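Local coordinates for protein protease (Actinomadura keratinilytica, PDB 8C4X) that forms the I9-type inhibitor propeptide of a probable subtilisin-family serine endopeptidase and, as in related enzymes, probably assists folding of the protease and blocks it, at residues Q18-L23 with S71-A76; V27-T32 with V47-S52. All blocks are in the same frame, centred on the assembly; numbering follows the deposited sequence.

Contact 1. Residues Q18-L23 with S71-A76; sequences QYIVTL and SIEQDA
The carbonyl oxygen of Ile20 takes two donors: Glu73 N, lying in the carbonyl plane at a distance of 2.9 Å from Ile20 O, and a water whose other partner is Ser71 OG. That hydroxyl also meets its neighbour across the strands, with Ser71 OG 2.6 Å from Thr22 OG1. Each of the two oxygens sits between its own backbone N and carbonyl carbon (chi1 78° for Thr22, 65° for Ser71), which brings them together on the face shared with Ile20 and Glu73. Backbone bonds join the strands throughout, from Ser71 N to Thr22 O at one end to Asp75 N and Gln18 O, 2.8 Å apart, at the other. At that end the extended chain of Gln18 runs alongside Asp75, both pointing the same way. Gln18 NE2 donates nearly in its amide plane to the anti side of Asp75 OD2, 2.8 Å away, with amide and carboxylate turned 42° apart. The amide oxygen of Gln18 is taken by Lys54 and Gln41, so both ends of the group are fixed and its rotation is set. With an alanine here, Asp75 OD2 would probably be left without its amide mate, and Lys54 and Gln41 without the oxygen they share. The methyl Ile20 CD1 comes within 3.9 Å of Asp75 OD1. The opposite face is mainly apolar: Ile72 CG2 lies 4.1 Å from Tyr19 CD1 and 4.3 Å from Val21 CG2, and helix 57-64 covers this face through Leu60 and Leu63. First and last strands of a beta-alpha-beta-beta-alpha-beta unit, paired antiparallel as here, are characteristic of the ferredoxin-like fold of I9 propeptides.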
ATOM      1  N   GLN B  18      -7.404   1.769   4.402  1.00 11.46           N
ATOM      2  CA  GLN B  18      -6.592   2.656   3.580  1.00 14.14           C
ATOM      3  C   GLN B  18      -5.123   2.393   3.885  1.00 13.59           C
ATOM      4  O   GLN B  18      -4.749   2.298   5.060  1.00 11.14           O
ATOM      5  CB  GLN B  18      -6.962   4.119   3.856  1.00 11.96           C
ATOM      6  CG  GLN B  18      -6.452   5.107   2.848  1.00 14.36           C
ATOM      7  CD  GLN B  18      -7.169   6.437   2.964  1.00 18.59           C
ATOM      8  OE1 GLN B  18      -8.321   6.569   2.544  1.00 16.93           O
ATOM      9  NE2 GLN B  18      -6.487   7.436   3.522  1.00 16.26           N
ATOM     10  N   TYR B  19      -4.296   2.286   2.836  1.00 11.77           N
ATOM     11  CA  TYR B  19      -2.943   1.755   2.978  1.00 11.45           C
ATOM     12  C   TYR B  19      -1.945   2.536   2.138  1.00 12.35           C
ATOM     13  O   TYR B  19      -2.290   3.145   1.124  1.00 13.05           O
ATOM     14  CB  TYR B  19      -2.876   0.261   2.582  1.00 11.33           C
ATOM     15  CG  TYR B  19      -3.864  -0.548   3.367  1.00 12.51           C
ATOM     16  CD1 TYR B  19      -3.530  -1.061   4.617  1.00 13.29           C
ATOM     17  CD2 TYR B  19      -5.150  -0.736   2.890  1.00 12.52           C
ATOM     18  CE1 TYR B  19      -4.457  -1.783   5.362  1.00 15.40           C
ATOM     19  CE2 TYR B  19      -6.087  -1.448   3.623  1.00 12.80           C
ATOM     20  CZ  TYR B  19      -5.733  -1.968   4.852  1.00 13.88           C
ATOM     21  OH  TYR B  19      -6.666  -2.675   5.572  1.00 19.44           O
ATOM     22  N   ILE B  20      -0.699   2.520   2.605  1.00 11.26           N
ATOM     23  CA  ILE B  20       0.465   2.948   1.839  1.00 11.08           C
ATOM     24  C   ILE B  20       1.240   1.695   1.457  1.00 10.61           C
ATOM     25  O   ILE B  20       1.613   0.907   2.331  1.00 12.23           O
ATOM     26  CB  ILE B  20       1.360   3.889   2.660  1.00 10.04           C
ATOM     27  CG1 ILE B  20       0.620   5.180   3.010  1.00 11.34           C
ATOM     28  CG2 ILE B  20       2.658   4.193   1.926  1.00 11.25           C
ATOM     29  CD1 ILE B  20       1.281   5.938   4.138  1.00 13.06           C
ATOM     30  N   VAL B  21       1.523   1.538   0.166  1.00 10.36           N
ATOM     31  CA  VAL B  21       2.190   0.350  -0.358  1.00 10.28           C
ATOM     32  C   VAL B  21       3.488   0.780  -1.030  1.00 10.29           C
ATOM     33  O   VAL B  21       3.491   1.727  -1.825  1.00 12.58           O
ATOM     34  CB  VAL B  21       1.287  -0.390  -1.360  1.00 11.98           C
ATOM     35  CG1 VAL B  21       2.000  -1.634  -1.907  1.00 14.12           C
ATOM     36  CG2 VAL B  21      -0.041  -0.758  -0.710  1.00 13.59           C
ATOM     37  N   THR B  22       4.589   0.101  -0.716  1.00 12.00           N
ATOM     38  CA  THR B  22       5.803   0.350  -1.479  1.00 13.49           C
ATOM     39  C   THR B  22       6.211  -0.918  -2.209  1.00 10.46           C
ATOM     40  O   THR B  22       5.934  -2.039  -1.761  1.00 12.98           O
ATOM     41  CB  THR B  22       6.995   0.874  -0.637  1.00 21.65           C
ATOM     42  OG1 THR B  22       7.616  -0.192   0.081  1.00 21.60           O
ATOM     43  CG2 THR B  22       6.559   1.975   0.333  1.00 18.11           C
ATOM     44  N   LEU B  23       6.817  -0.705  -3.367  1.00 13.96           N
ATOM     45  CA  LEU B  23       7.212  -1.758  -4.287  1.00 14.05           C
ATOM     46  C   LEU B  23       8.733  -1.809  -4.362  1.00 16.95           C
ATOM     47  O   LEU B  23       9.415  -0.805  -4.140  1.00 18.18           O
ATOM     48  CB  LEU B  23       6.621  -1.504  -5.678  1.00 13.15           C
ATOM     49  CG  LEU B  23       5.105  -1.264  -5.685  1.00 13.73           C
ATOM     50  CD1 LEU B  23       4.545  -1.027  -7.104  1.00 14.62           C
ATOM     51  CD2 LEU B  23       4.377  -2.415  -5.012  1.00 15.50           C
ATOM     52  N   SER B  71       6.432  -3.383   1.021  1.00 14.55           N
ATOM     53  CA  SER B  71       5.854  -3.106   2.326  1.00 16.29           C
ATOM     54  C   SER B  71       4.410  -2.669   2.147  1.00 15.06           C
ATOM     55  O   SER B  71       4.015  -2.154   1.097  1.00 14.36           O
ATOM     56  CB  SER B  71       6.631  -2.018   3.090  1.00 16.68           C
ATOM     57  OG  SER B  71       6.547  -0.770   2.429  1.00 18.07           O
ATOM     58  N   ILE B  72       3.626  -2.877   3.201  1.00 16.40           N
ATOM     59  CA  ILE B  72       2.251  -2.396   3.282  1.00 13.05           C
ATOM     60  C   ILE B  72       2.051  -1.836   4.682  1.00 12.48           C
ATOM     61  O   ILE B  72       2.381  -2.494   5.673  1.00 15.33           O
ATOM     62  CB  ILE B  72       1.208  -3.499   2.997  1.00 13.42           C
ATOM     63  CG1 ILE B  72       1.438  -4.148   1.631  1.00 15.72           C
ATOM     64  CG2 ILE B  72      -0.187  -2.912   3.064  1.00 16.80           C
ATOM     65  CD1 ILE B  72       0.497  -5.347   1.387  1.00 18.26           C
ATOM     66  N   GLU B  73       1.501  -0.626   4.767  1.00 13.82           N
ATOM     67  CA  GLU B  73       1.317   0.053   6.038  1.00 12.63           C
ATOM     68  C   GLU B  73      -0.083   0.648   6.066  1.00 10.97           C
ATOM     69  O   GLU B  73      -0.494   1.301   5.104  1.00 11.20           O
ATOM     70  CB  GLU B  73       2.389   1.143   6.189  1.00 17.78           C
ATOM     71  CG  GLU B  73       2.292   2.048   7.389  1.00 19.16           C
ATOM     72  CD  GLU B  73       3.354   3.133   7.354  1.00 17.96           C
ATOM     73  OE1 GLU B  73       4.527   2.825   7.031  1.00 13.78           O
ATOM     74  OE2 GLU B  73       3.015   4.300   7.630  1.00 15.49           O
ATOM     75  N   GLN B  74      -0.815   0.453   7.156  1.00 11.04           N
ATOM     76  CA  GLN B  74      -2.098   1.135   7.268  1.00 11.19           C
ATOM     77  C   GLN B  74      -1.880   2.643   7.364  1.00 12.47           C
ATOM     78  O   GLN B  74      -0.991   3.116   8.077  1.00 11.61           O
ATOM     79  CB  GLN B  74      -2.871   0.643   8.488  1.00 11.27           C
ATOM     80  CG  GLN B  74      -4.263   1.283   8.591  1.00 12.61           C
ATOM     81  CD  GLN B  74      -4.988   0.928   9.869  1.00 13.86           C
ATOM     82  OE1 GLN B  74      -4.367   0.619  10.884  1.00 17.40           O
ATOM     83  NE2 GLN B  74      -6.313   0.975   9.826  1.00 19.06           N
ATOM     84  N   ASP B  75      -2.684   3.392   6.611  1.00  9.77           N
ATOM     85  CA  ASP B  75      -2.642   4.848   6.690  1.00 10.22           C
ATOM     86  C   ASP B  75      -3.078   5.295   8.082  1.00 10.15           C
ATOM     87  O   ASP B  75      -3.854   4.612   8.759  1.00 11.04           O
ATOM     88  CB  ASP B  75      -3.546   5.444   5.611  1.00 10.49           C
ATOM     89  CG  ASP B  75      -3.111   6.842   5.159  1.00 12.53           C
ATOM     90  OD1 ASP B  75      -2.066   7.357   5.612  1.00 10.84           O
ATOM     91  OD2 ASP B  75      -3.825   7.424   4.315  1.00 13.47           O
ATOM     92  N   ALA B  76      -2.585   6.457   8.509  1.00  9.02           N
ATOM     93  CA  ALA B  76      -2.823   6.921   9.872  1.00  9.31           C
ATOM     94  C   ALA B  76      -3.033   8.431   9.888  1.00  9.57           C
ATOM     95  O   ALA B  76      -2.678   9.143   8.943  1.00 10.28           O
ATOM     96  CB  ALA B  76      -1.657   6.525  10.806  1.00  8.67           C
TER
HETATM   97  O   HOH W   1       4.474   0.838   2.855  1.00 17.33           O

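Contact 2. Residues V27-T32 with V47-S52; sequences VSVDST and VLNGFS
Val29 at the start of helix 29-36 presses both its methyls against strand 50-54, and this is the tight part of the contact. Val29 CG2 rests 3.4 Å from Gly50 N, against bare backbone, since Gly50 has no side chain. With Val29 CG1 anti to the backbone N (chi1 163°), that methyl reaches Phe51, Val29 CG1 lying 4.1 Å from Phe51 CD1; the valine comes at the ring at a slant. Phe51 and Val29 are buried, and the strand 18-23 closes round them, Val21 touching the ring and Leu23 the valine. Toward solvent the contact becomes polar and sparser. Asn49 ND2 gives a nearly straight bond, 2.9 Å long, to Val27 O, in both the carbonyl plane and the amide plane. On the other branch of the amide, Asn49 OD1 receives a water that in turn accepts from Val29 N, so a backbone N-H of the first helical turn is satisfied through solvent. Ser28, exposed, is the N-cap: its OG accepts from Ser31 N at 2.9 Å. Its carbonyl oxygen is held from opposite faces by Thr32 N and by Thr32 OG1, the latter 2.7 Å from Ser28 O. Packing of a capped helix start against a sheet strand is characteristic of the two-layer alpha/beta sandwich of the ferredoxin-like I9 propeptide fold, in which helix 29-36 follows the first strand of the beta-alpha-beta-beta-alpha-beta order.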
ATOM      1  N   VAL B  27      10.342  -2.076  -9.804  1.00 21.40           N
ATOM      2  CA  VAL B  27       8.954  -2.460 -10.033  1.00 17.94           C
ATOM      3  C   VAL B  27       8.159  -1.195 -10.322  1.00 20.70           C
ATOM      4  O   VAL B  27       8.292  -0.194  -9.609  1.00 19.78           O
ATOM      5  CB  VAL B  27       8.385  -3.208  -8.816  1.00 18.38           C
ATOM      6  CG1 VAL B  27       6.905  -3.477  -8.994  1.00 16.29           C
ATOM      7  CG2 VAL B  27       9.148  -4.511  -8.583  1.00 22.23           C
ATOM      8  N   SER B  28       7.337  -1.228 -11.369  1.00 16.82           N
ATOM      9  CA  SER B  28       6.577  -0.058 -11.790  1.00 13.49           C
ATOM     10  C   SER B  28       5.268   0.034 -11.012  1.00 16.14           C
ATOM     11  O   SER B  28       4.453  -0.894 -11.047  1.00 15.45           O
ATOM     12  CB  SER B  28       6.284  -0.110 -13.286  1.00 18.39           C
ATOM     13  OG  SER B  28       5.214   0.754 -13.595  1.00 19.00           O
ATOM     14  N   VAL B  29       5.067   1.166 -10.327  1.00 15.87           N
ATOM     15  CA  VAL B  29       3.793   1.423  -9.660  1.00 14.31           C
ATOM     16  C   VAL B  29       2.648   1.405 -10.666  1.00 13.15           C
ATOM     17  O   VAL B  29       1.621   0.751 -10.451  1.00 14.91           O
ATOM     18  CB  VAL B  29       3.856   2.755  -8.887  1.00 14.17           C
ATOM     19  CG1 VAL B  29       2.449   3.263  -8.540  1.00 14.66           C
ATOM     20  CG2 VAL B  29       4.699   2.589  -7.614  1.00 15.96           C
ATOM     21  N   ASP B  30       2.801   2.133 -11.777  1.00 14.26           N
ATOM     22  CA  ASP B  30       1.716   2.230 -12.747  1.00 14.95           C
ATOM     23  C   ASP B  30       1.359   0.864 -13.313  1.00 14.63           C
ATOM     24  O   ASP B  30       0.177   0.547 -13.486  1.00 16.34           O
ATOM     25  CB  ASP B  30       2.108   3.172 -13.880  1.00 15.69           C
ATOM     26  CG  ASP B  30       2.189   4.616 -13.439  1.00 20.95           C
ATOM     27  OD1 ASP B  30       1.711   4.936 -12.326  1.00 21.17           O
ATOM     28  OD2 ASP B  30       2.736   5.433 -14.211  1.00 20.34           O
ATOM     29  N   SER B  31       2.369   0.054 -13.637  1.00 14.73           N
ATOM     30  CA  SER B  31       2.105  -1.296 -14.127  1.00 16.40           C
ATOM     31  C   SER B  31       1.420  -2.142 -13.062  1.00 17.94           C
ATOM     32  O   SER B  31       0.441  -2.841 -13.341  1.00 16.18           O
ATOM     33  CB  SER B  31       3.410  -1.952 -14.585  1.00 19.55           C
ATOM     34  OG  SER B  31       3.193  -3.307 -14.933  1.00 25.74           O
ATOM     35  N   THR B  32       1.918  -2.082 -11.826  1.00 13.74           N
ATOM     36  CA  THR B  32       1.401  -2.949 -10.773  1.00 14.52           C
ATOM     37  C   THR B  32      -0.068  -2.668 -10.481  1.00 15.06           C
ATOM     38  O   THR B  32      -0.878  -3.599 -10.357  1.00 15.49           O
ATOM     39  CB  THR B  32       2.238  -2.780  -9.499  1.00 15.25           C
ATOM     40  OG1 THR B  32       3.605  -3.126  -9.762  1.00 17.77           O
ATOM     41  CG2 THR B  32       1.711  -3.675  -8.390  1.00 16.09           C
ATOM     42  N   VAL B  47      10.030  10.090  -3.594  1.00 12.25           N
ATOM     43  CA  VAL B  47      10.392   9.845  -2.197  1.00 13.91           C
ATOM     44  C   VAL B  47      10.072   8.430  -1.754  1.00 14.34           C
ATOM     45  O   VAL B  47      10.581   7.983  -0.715  1.00 15.36           O
ATOM     46  CB  VAL B  47       9.709  10.828  -1.226  1.00 11.90           C
ATOM     47  CG1 VAL B  47      10.128  12.261  -1.545  1.00 14.00           C
ATOM     48  CG2 VAL B  47       8.188  10.661  -1.234  1.00 11.00           C
ATOM     49  N   LEU B  48       9.242   7.720  -2.512  1.00 11.59           N
ATOM     50  CA  LEU B  48       8.949   6.313  -2.324  1.00 12.45           C
ATOM     51  C   LEU B  48       8.653   5.750  -3.699  1.00 15.20           C
ATOM     52  O   LEU B  48       8.244   6.478  -4.608  1.00 15.86           O
ATOM     53  CB  LEU B  48       7.730   6.067  -1.432  1.00 16.56           C
ATOM     54  CG  LEU B  48       7.793   6.341   0.054  1.00 17.48           C
ATOM     55  CD1 LEU B  48       6.419   6.056   0.658  1.00 16.72           C
ATOM     56  CD2 LEU B  48       8.881   5.480   0.691  1.00 15.53           C
ATOM     57  N   ASN B  49       8.847   4.447  -3.843  1.00 13.07           N
ATOM     58  CA  ASN B  49       8.330   3.723  -4.999  1.00 13.33           C
ATOM     59  C   ASN B  49       7.048   3.068  -4.510  1.00 11.14           C
ATOM     60  O   ASN B  49       7.069   1.973  -3.960  1.00 14.17           O
ATOM     61  CB  ASN B  49       9.334   2.696  -5.508  1.00 15.05           C
ATOM     62  CG  ASN B  49       8.957   2.142  -6.866  1.00 17.07           C
ATOM     63  OD1 ASN B  49       8.479   2.878  -7.730  1.00 18.23           O
ATOM     64  ND2 ASN B  49       9.186   0.843  -7.069  1.00 15.84           N
ATOM     65  N   GLY B  50       5.924   3.760  -4.649  1.00 12.45           N
ATOM     66  CA  GLY B  50       4.742   3.242  -3.997  1.00 12.43           C
ATOM     67  C   GLY B  50       3.511   4.049  -4.320  1.00 11.85           C
ATOM     68  O   GLY B  50       3.498   4.877  -5.232  1.00 12.48           O
ATOM     69  N   PHE B  51       2.470   3.796  -3.537  1.00 12.02           N
ATOM     70  CA  PHE B  51       1.185   4.435  -3.762  1.00  9.28           C
ATOM     71  C   PHE B  51       0.366   4.298  -2.493  1.00 11.72           C
ATOM     72  O   PHE B  51       0.714   3.542  -1.582  1.00 11.57           O
ATOM     73  CB  PHE B  51       0.449   3.813  -4.962  1.00 12.87           C
ATOM     74  CG  PHE B  51       0.120   2.347  -4.787  1.00 13.22           C
ATOM     75  CD1 PHE B  51       1.029   1.365  -5.170  1.00 13.95           C
ATOM     76  CD2 PHE B  51      -1.100   1.955  -4.244  1.00 12.56           C
ATOM     77  CE1 PHE B  51       0.739   0.009  -5.006  1.00 14.64           C
ATOM     78  CE2 PHE B  51      -1.410   0.597  -4.083  1.00 14.50           C
ATOM     79  CZ  PHE B  51      -0.489  -0.377  -4.473  1.00 14.72           C
ATOM     80  N   SER B  52      -0.728   5.043  -2.441  1.00 11.52           N
ATOM     81  CA  SER B  52      -1.705   4.885  -1.378  1.00 11.64           C
ATOM     82  C   SER B  52      -3.059   4.602  -2.010  1.00 11.80           C
ATOM     83  O   SER B  52      -3.340   5.049  -3.129  1.00 12.63           O
ATOM     84  CB  SER B  52      -1.771   6.127  -0.458  1.00 13.24           C
ATOM     85  OG  SER B  52      -2.147   7.290  -1.171  1.00 13.91           O
TER
HETATM   86  O   HOH W   2       7.172   3.094 -10.085  1.00 17.89           O

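How the contacts relate
Both contacts reach the same sheet and meet at strand 18-23, which pairs with 71-76 in contact 1 and, on its other edge, with strand 50-54 of contact 2; Leu23 N lies 2.8 Å from Asn49 O and Val21 N 2.8 Å from Phe51 O, probable hydrogen bonds. Contact 1 is central, its centre about 3 Å from that of the chain, yet only partly buried, because the face with Ile20, Thr22, Ser71 and Glu73 is more open and largely polar. Contact 2, its centre about 9 Å from the chain's, is more buried where it touches. Chemistry follows place: strand pairing rests on regular backbone bonds, the helix start on methyl packing and an amide. Contact 2 is nested within the loop closed by contact 1.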